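Local coordinates for protein pyrethroid hydrolase (Sphingobium faniae, PDB 5Y5R) that hydrolyses the ester bond of pyrethroid insecticides such as permethrin and cypermethrin, releasing a cyclopropanecarboxylic acid and an alcohol, at residues M54-A68 against A82-V95. Numbering follows the deposited sequence.
Sequences MEHYTRPVADILARA and ASISWLAQHHPDKV
Met54, a selenomethionine, lays its CB over one face of the Trp86 indole, a CH-pi contact 3.6 Å from the centroid of the five-membered ring. Its chain then bends at chi2 and chi3, taking CE back to the helix that carries the tryptophan, 3.7 Å from Ser83 CA. Glu55 extends the same cover, its backbone N over that face and its CB against Trp86 CH2, while the carboxylate turns outward to a salt bridge with Arg59. His90 CE1, from the same helix as Trp86, lies over the opposite face near the rim. Thr58 sits in the break between helix 54-57 and helix 59-67: its OG1, set between backbone N and carbonyl carbon (chi1 50°), bonds back to Met54 O. This leaves Thr58 CG2 against Ser83 OG at 3.6 Å. On helix 59-67, Val61 CG1 presses on Leu87 CD1, a tight 3.5 Å, and Ala62 CB meets His91 NE2 at 3.4 Å. Leu65 CD1 reaches Leu87, His91 and Val95. Lys94 NZ makes weak hydrogen bonds to Leu65 O and Ala66 O. Helices 59-67 and 82-90 cross at -46° on one side of the central alpha/beta-hydrolase sheet, the second following strand 71-77 and a probable nucleophile elbow, though the contact lies away from the annotated catalytic residues. Cohesion is therefore mainly apolar and aromatic, with carbonyls whose partial negative charge would probably favour the lysine ammonium.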
loop_
_atom_site.group_PDB
_atom_site.type_symbol
_atom_site.label_atom_id
_atom_site.label_comp_id
_atom_site.label_asym_id
_atom_site.label_seq_id
_atom_site.Cartn_x
_atom_site.Cartn_y
_atom_site.Cartn_z
HETATM N N MSE A 54 -11.298 3.588 -9.776
HETATM C CA MSE A 54 -10.876 3.084 -8.475
HETATM C C MSE A 54 -11.895 2.165 -7.839
HETATM O O MSE A 54 -11.520 1.219 -7.160
HETATM C CB MSE A 54 -10.568 4.239 -7.530
HETATM C CG MSE A 54 -9.228 4.902 -7.862
HETATM SE SE MSE A 54 -7.711 3.731 -7.522
HETATM C CE MSE A 54 -7.565 3.981 -5.541
ATOM N N GLU A 55 -13.176 2.482 -8.018
ATOM C CA GLU A 55 -14.219 1.596 -7.528
ATOM C C GLU A 55 -14.009 0.205 -8.088
ATOM O O GLU A 55 -14.175 -0.793 -7.378
ATOM C CB GLU A 55 -15.610 2.113 -7.936
ATOM C CG GLU A 55 -16.783 1.252 -7.387
ATOM C CD GLU A 55 -16.975 -0.076 -8.130
ATOM O OE1 GLU A 55 -16.609 -0.130 -9.327
ATOM O OE2 GLU A 55 -17.407 -1.086 -7.498
ATOM N N HIS A 56 -13.613 0.134 -9.365
ATOM C CA HIS A 56 -13.305 -1.133 -10.015
ATOM C C HIS A 56 -12.016 -1.737 -9.484
ATOM O O HIS A 56 -11.947 -2.943 -9.225
ATOM C CB HIS A 56 -13.181 -0.922 -11.522
ATOM C CG HIS A 56 -12.989 -2.191 -12.287
ATOM N ND1 HIS A 56 -12.351 -2.230 -13.508
ATOM C CD2 HIS A 56 -13.360 -3.464 -12.013
ATOM C CE1 HIS A 56 -12.329 -3.474 -13.951
ATOM N NE2 HIS A 56 -12.936 -4.243 -13.062
ATOM N N TYR A 57 -10.959 -0.911 -9.391
ATOM C CA TYR A 57 -9.659 -1.376 -8.906
ATOM C C TYR A 57 -9.774 -1.979 -7.507
ATOM O O TYR A 57 -9.160 -3.012 -7.222
ATOM C CB TYR A 57 -8.657 -0.199 -8.896
ATOM C CG TYR A 57 -7.183 -0.568 -8.778
ATOM C CD1 TYR A 57 -6.588 -1.427 -9.697
ATOM C CD2 TYR A 57 -6.363 0.001 -7.798
ATOM C CE1 TYR A 57 -5.271 -1.765 -9.603
ATOM C CE2 TYR A 57 -5.006 -0.338 -7.718
ATOM C CZ TYR A 57 -4.481 -1.228 -8.608
ATOM O OH TYR A 57 -3.135 -1.545 -8.557
ATOM N N THR A 58 -10.554 -1.351 -6.625
ATOM C CA THR A 58 -10.586 -1.728 -5.218
ATOM C C THR A 58 -11.705 -2.716 -4.905
ATOM O O THR A 58 -11.925 -3.048 -3.729
ATOM C CB THR A 58 -10.738 -0.482 -4.337
ATOM O OG1 THR A 58 -11.814 0.353 -4.794
ATOM C CG2 THR A 58 -9.470 0.347 -4.422
ATOM N N ARG A 59 -12.385 -3.229 -5.927
ATOM C CA ARG A 59 -13.592 -4.012 -5.675
ATOM C C ARG A 59 -13.316 -5.360 -5.011
ATOM O O ARG A 59 -14.135 -5.804 -4.192
ATOM C CB ARG A 59 -14.364 -4.196 -6.997
ATOM C CG ARG A 59 -15.759 -4.810 -6.859
ATOM C CD ARG A 59 -16.662 -4.354 -7.999
ATOM N NE ARG A 59 -16.310 -4.861 -9.326
ATOM C CZ ARG A 59 -16.655 -4.247 -10.458
ATOM N NH1 ARG A 59 -17.328 -3.088 -10.414
ATOM N NH2 ARG A 59 -16.312 -4.770 -11.633
ATOM N N PRO A 60 -12.174 -6.012 -5.251
ATOM C CA PRO A 60 -11.873 -7.208 -4.451
ATOM C C PRO A 60 -11.827 -6.965 -2.951
ATOM O O PRO A 60 -12.100 -7.893 -2.192
ATOM C CB PRO A 60 -10.518 -7.665 -5.001
ATOM C CG PRO A 60 -10.509 -7.193 -6.399
ATOM C CD PRO A 60 -11.290 -5.920 -6.432
ATOM N N VAL A 61 -11.452 -5.772 -2.491
ATOM C CA VAL A 61 -11.479 -5.497 -1.056
ATOM C C VAL A 61 -12.884 -5.176 -0.591
ATOM O O VAL A 61 -13.332 -5.680 0.445
ATOM C CB VAL A 61 -10.518 -4.354 -0.718
ATOM C CG1 VAL A 61 -10.692 -3.925 0.744
ATOM C CG2 VAL A 61 -9.097 -4.775 -1.046
ATOM N N ALA A 62 -13.622 -4.388 -1.378
ATOM C CA ALA A 62 -14.993 -4.072 -1.008
ATOM C C ALA A 62 -15.789 -5.357 -0.841
ATOM O O ALA A 62 -16.630 -5.462 0.059
ATOM C CB ALA A 62 -15.639 -3.165 -2.058
ATOM N N ASP A 63 -15.504 -6.353 -1.695
ATOM C CA ASP A 63 -16.100 -7.678 -1.548
ATOM C C ASP A 63 -15.771 -8.298 -0.191
ATOM O O ASP A 63 -16.654 -8.854 0.468
ATOM C CB ASP A 63 -15.618 -8.615 -2.657
ATOM C CG ASP A 63 -15.970 -8.132 -4.066
ATOM O OD1 ASP A 63 -16.922 -7.334 -4.237
ATOM O OD2 ASP A 63 -15.303 -8.601 -5.016
ATOM N N ILE A 64 -14.500 -8.241 0.230
ATOM C CA ILE A 64 -14.117 -8.866 1.495
ATOM C C ILE A 64 -14.796 -8.146 2.649
ATOM O O ILE A 64 -15.419 -8.771 3.516
ATOM C CB ILE A 64 -12.587 -8.858 1.683
ATOM C CG1 ILE A 64 -11.885 -9.828 0.732
ATOM C CG2 ILE A 64 -12.229 -9.276 3.154
ATOM C CD1 ILE A 64 -10.384 -9.726 0.808
ATOM N N LEU A 65 -14.735 -6.811 2.635
ATOM C CA LEU A 65 -15.358 -6.005 3.679
ATOM C C LEU A 65 -16.854 -6.274 3.769
ATOM O O LEU A 65 -17.453 -6.128 4.841
ATOM C CB LEU A 65 -15.112 -4.513 3.424
ATOM C CG LEU A 65 -13.713 -3.898 3.533
ATOM C CD1 LEU A 65 -13.630 -2.469 2.916
ATOM C CD2 LEU A 65 -13.317 -3.869 4.966
ATOM N N ALA A 66 -17.472 -6.637 2.646
ATOM C CA ALA A 66 -18.899 -6.914 2.622
ATOM C C ALA A 66 -19.256 -8.077 3.538
ATOM O O ALA A 66 -20.261 -8.022 4.258
ATOM C CB ALA A 66 -19.331 -7.217 1.187
ATOM N N ARG A 67 -18.455 -9.139 3.524
ATOM C CA ARG A 67 -18.783 -10.356 4.255
ATOM C C ARG A 67 -18.030 -10.478 5.570
ATOM O O ARG A 67 -18.082 -11.533 6.206
ATOM C CB ARG A 67 -18.521 -11.582 3.380
ATOM C CG ARG A 67 -17.337 -11.404 2.450
ATOM C CD ARG A 67 -16.963 -12.726 1.754
ATOM N NE ARG A 67 -15.825 -13.397 2.366
ATOM C CZ ARG A 67 -15.685 -14.724 2.400
ATOM N NH1 ARG A 67 -14.628 -15.274 2.963
ATOM N NH2 ARG A 67 -16.617 -15.521 1.900
ATOM N N ALA A 68 -17.336 -9.429 5.997
ATOM C CA ALA A 68 -16.678 -9.480 7.294
ATOM C C ALA A 68 -17.712 -9.461 8.414
ATOM O O ALA A 68 -18.713 -8.739 8.346
ATOM C CB ALA A 68 -15.711 -8.319 7.452
ATOM N N ALA A 82 -3.222 4.611 -1.715
ATOM C CA ALA A 82 -4.275 5.292 -2.469
ATOM C C ALA A 82 -5.574 4.499 -2.411
ATOM O O ALA A 82 -6.662 5.078 -2.318
ATOM C CB ALA A 82 -3.844 5.517 -3.923
ATOM N N SER A 83 -5.477 3.173 -2.440
ATOM C CA SER A 83 -6.659 2.320 -2.360
ATOM C C SER A 83 -7.325 2.368 -0.973
ATOM O O SER A 83 -8.560 2.368 -0.877
ATOM C CB SER A 83 -6.263 0.892 -2.721
ATOM O OG SER A 83 -5.897 0.835 -4.097
ATOM N N ILE A 84 -6.543 2.335 0.111
ATOM C CA ILE A 84 -7.175 2.273 1.434
ATOM C C ILE A 84 -7.840 3.596 1.763
ATOM O O ILE A 84 -8.801 3.628 2.530
ATOM C CB ILE A 84 -6.207 1.861 2.567
ATOM C CG1 ILE A 84 -5.364 3.046 3.039
ATOM C CG2 ILE A 84 -5.350 0.679 2.176
ATOM C CD1 ILE A 84 -4.613 2.753 4.320
ATOM N N SER A 85 -7.294 4.717 1.265
ATOM C CA SER A 85 -7.980 5.995 1.404
ATOM C C SER A 85 -9.287 6.013 0.604
ATOM O O SER A 85 -10.315 6.533 1.056
ATOM C CB SER A 85 -7.044 7.120 0.955
ATOM O OG SER A 85 -5.872 7.170 1.752
ATOM N N TRP A 86 -9.257 5.509 -0.626
ATOM C CA TRP A 86 -10.484 5.484 -1.407
ATOM C C TRP A 86 -11.526 4.589 -0.742
ATOM O O TRP A 86 -12.683 4.986 -0.571
ATOM C CB TRP A 86 -10.174 5.029 -2.832
ATOM C CG TRP A 86 -11.284 5.298 -3.781
ATOM C CD1 TRP A 86 -11.382 6.328 -4.662
ATOM C CD2 TRP A 86 -12.459 4.498 -3.961
ATOM N NE1 TRP A 86 -12.552 6.230 -5.378
ATOM C CE2 TRP A 86 -13.231 5.113 -4.957
ATOM C CE3 TRP A 86 -12.936 3.325 -3.366
ATOM C CZ2 TRP A 86 -14.452 4.595 -5.372
ATOM C CZ3 TRP A 86 -14.153 2.805 -3.792
ATOM C CH2 TRP A 86 -14.891 3.447 -4.778
ATOM N N LEU A 87 -11.111 3.403 -0.310
ATOM C CA LEU A 87 -12.016 2.469 0.358
ATOM C C LEU A 87 -12.549 3.023 1.673
ATOM O O LEU A 87 -13.734 2.865 1.987
ATOM C CB LEU A 87 -11.282 1.167 0.624
ATOM C CG LEU A 87 -11.120 0.225 -0.568
ATOM C CD1 LEU A 87 -9.934 -0.713 -0.345
ATOM C CD2 LEU A 87 -12.378 -0.541 -0.730
ATOM N N ALA A 88 -11.710 3.727 2.427
ATOM C CA ALA A 88 -12.161 4.216 3.721
ATOM C C ALA A 88 -13.346 5.137 3.531
ATOM O O ALA A 88 -14.339 5.048 4.264
ATOM C CB ALA A 88 -11.017 4.938 4.440
ATOM N N GLN A 89 -13.306 5.933 2.460
ATOM C CA GLN A 89 -14.343 6.916 2.207
ATOM C C GLN A 89 -15.657 6.259 1.832
ATOM O O GLN A 89 -16.723 6.758 2.207
ATOM C CB GLN A 89 -13.863 7.901 1.129
ATOM C CG GLN A 89 -14.919 8.833 0.547
ATOM C CD GLN A 89 -15.565 9.666 1.622
ATOM O OE1 GLN A 89 -14.941 9.957 2.628
ATOM N NE2 GLN A 89 -16.794 10.104 1.387
ATOM N N HIS A 90 -15.614 5.150 1.102
ATOM C CA HIS A 90 -16.849 4.535 0.649
ATOM C C HIS A 90 -17.343 3.437 1.576
ATOM O O HIS A 90 -18.529 3.094 1.523
ATOM C CB HIS A 90 -16.698 3.994 -0.774
ATOM C CG HIS A 90 -16.438 5.066 -1.797
ATOM N ND1 HIS A 90 -15.216 5.678 -1.947
ATOM C CD2 HIS A 90 -17.272 5.677 -2.672
ATOM C CE1 HIS A 90 -15.297 6.608 -2.888
ATOM N NE2 HIS A 90 -16.535 6.621 -3.349
ATOM N N HIS A 91 -16.488 2.926 2.468
ATOM C CA HIS A 91 -16.907 1.929 3.453
ATOM C C HIS A 91 -16.475 2.339 4.864
ATOM O O HIS A 91 -15.927 1.530 5.612
ATOM C CB HIS A 91 -16.312 0.578 3.090
ATOM C CG HIS A 91 -16.598 0.156 1.686
ATOM N ND1 HIS A 91 -17.777 -0.452 1.316
ATOM C CD2 HIS A 91 -15.847 0.239 0.560
ATOM C CE1 HIS A 91 -17.750 -0.709 0.019
ATOM N NE2 HIS A 91 -16.590 -0.302 -0.463
ATOM N N PRO A 92 -16.726 3.589 5.268
ATOM C CA PRO A 92 -16.232 4.030 6.573
ATOM C C PRO A 92 -16.862 3.263 7.699
ATOM O O PRO A 92 -16.296 3.228 8.794
ATOM C CB PRO A 92 -16.626 5.509 6.619
ATOM C CG PRO A 92 -17.847 5.561 5.839
ATOM C CD PRO A 92 -17.609 4.618 4.683
ATOM N N ASP A 93 -18.070 2.734 7.475
ATOM C CA ASP A 93 -18.757 1.932 8.477
ATOM C C ASP A 93 -18.115 0.566 8.668
ATOM O O ASP A 93 -18.414 -0.114 9.659
ATOM C CB ASP A 93 -20.247 1.789 8.118
ATOM C CG ASP A 93 -20.491 1.245 6.690
ATOM O OD1 ASP A 93 -19.775 1.613 5.717
ATOM O OD2 ASP A 93 -21.439 0.440 6.542
ATOM N N LYS A 94 -17.269 0.135 7.736
ATOM C CA LYS A 94 -16.632 -1.167 7.836
ATOM C C LYS A 94 -15.172 -1.101 8.269
ATOM O O LYS A 94 -14.627 -2.119 8.715
ATOM C CB LYS A 94 -16.753 -1.910 6.501
ATOM C CG LYS A 94 -18.200 -2.179 6.075
ATOM C CD LYS A 94 -18.623 -3.587 6.453
ATOM C CE LYS A 94 -19.983 -3.942 5.910
ATOM N NZ LYS A 94 -20.313 -5.382 6.205
ATOM N N VAL A 95 -14.531 0.057 8.151
ATOM C CA VAL A 95 -13.114 0.211 8.439
ATOM C C VAL A 95 -12.974 0.863 9.809
ATOM O O VAL A 95 -13.496 1.958 10.044
ATOM C CB VAL A 95 -12.402 1.045 7.360
ATOM C CG1 VAL A 95 -10.916 1.158 7.685
ATOM C CG2 VAL A 95 -12.616 0.413 5.941
#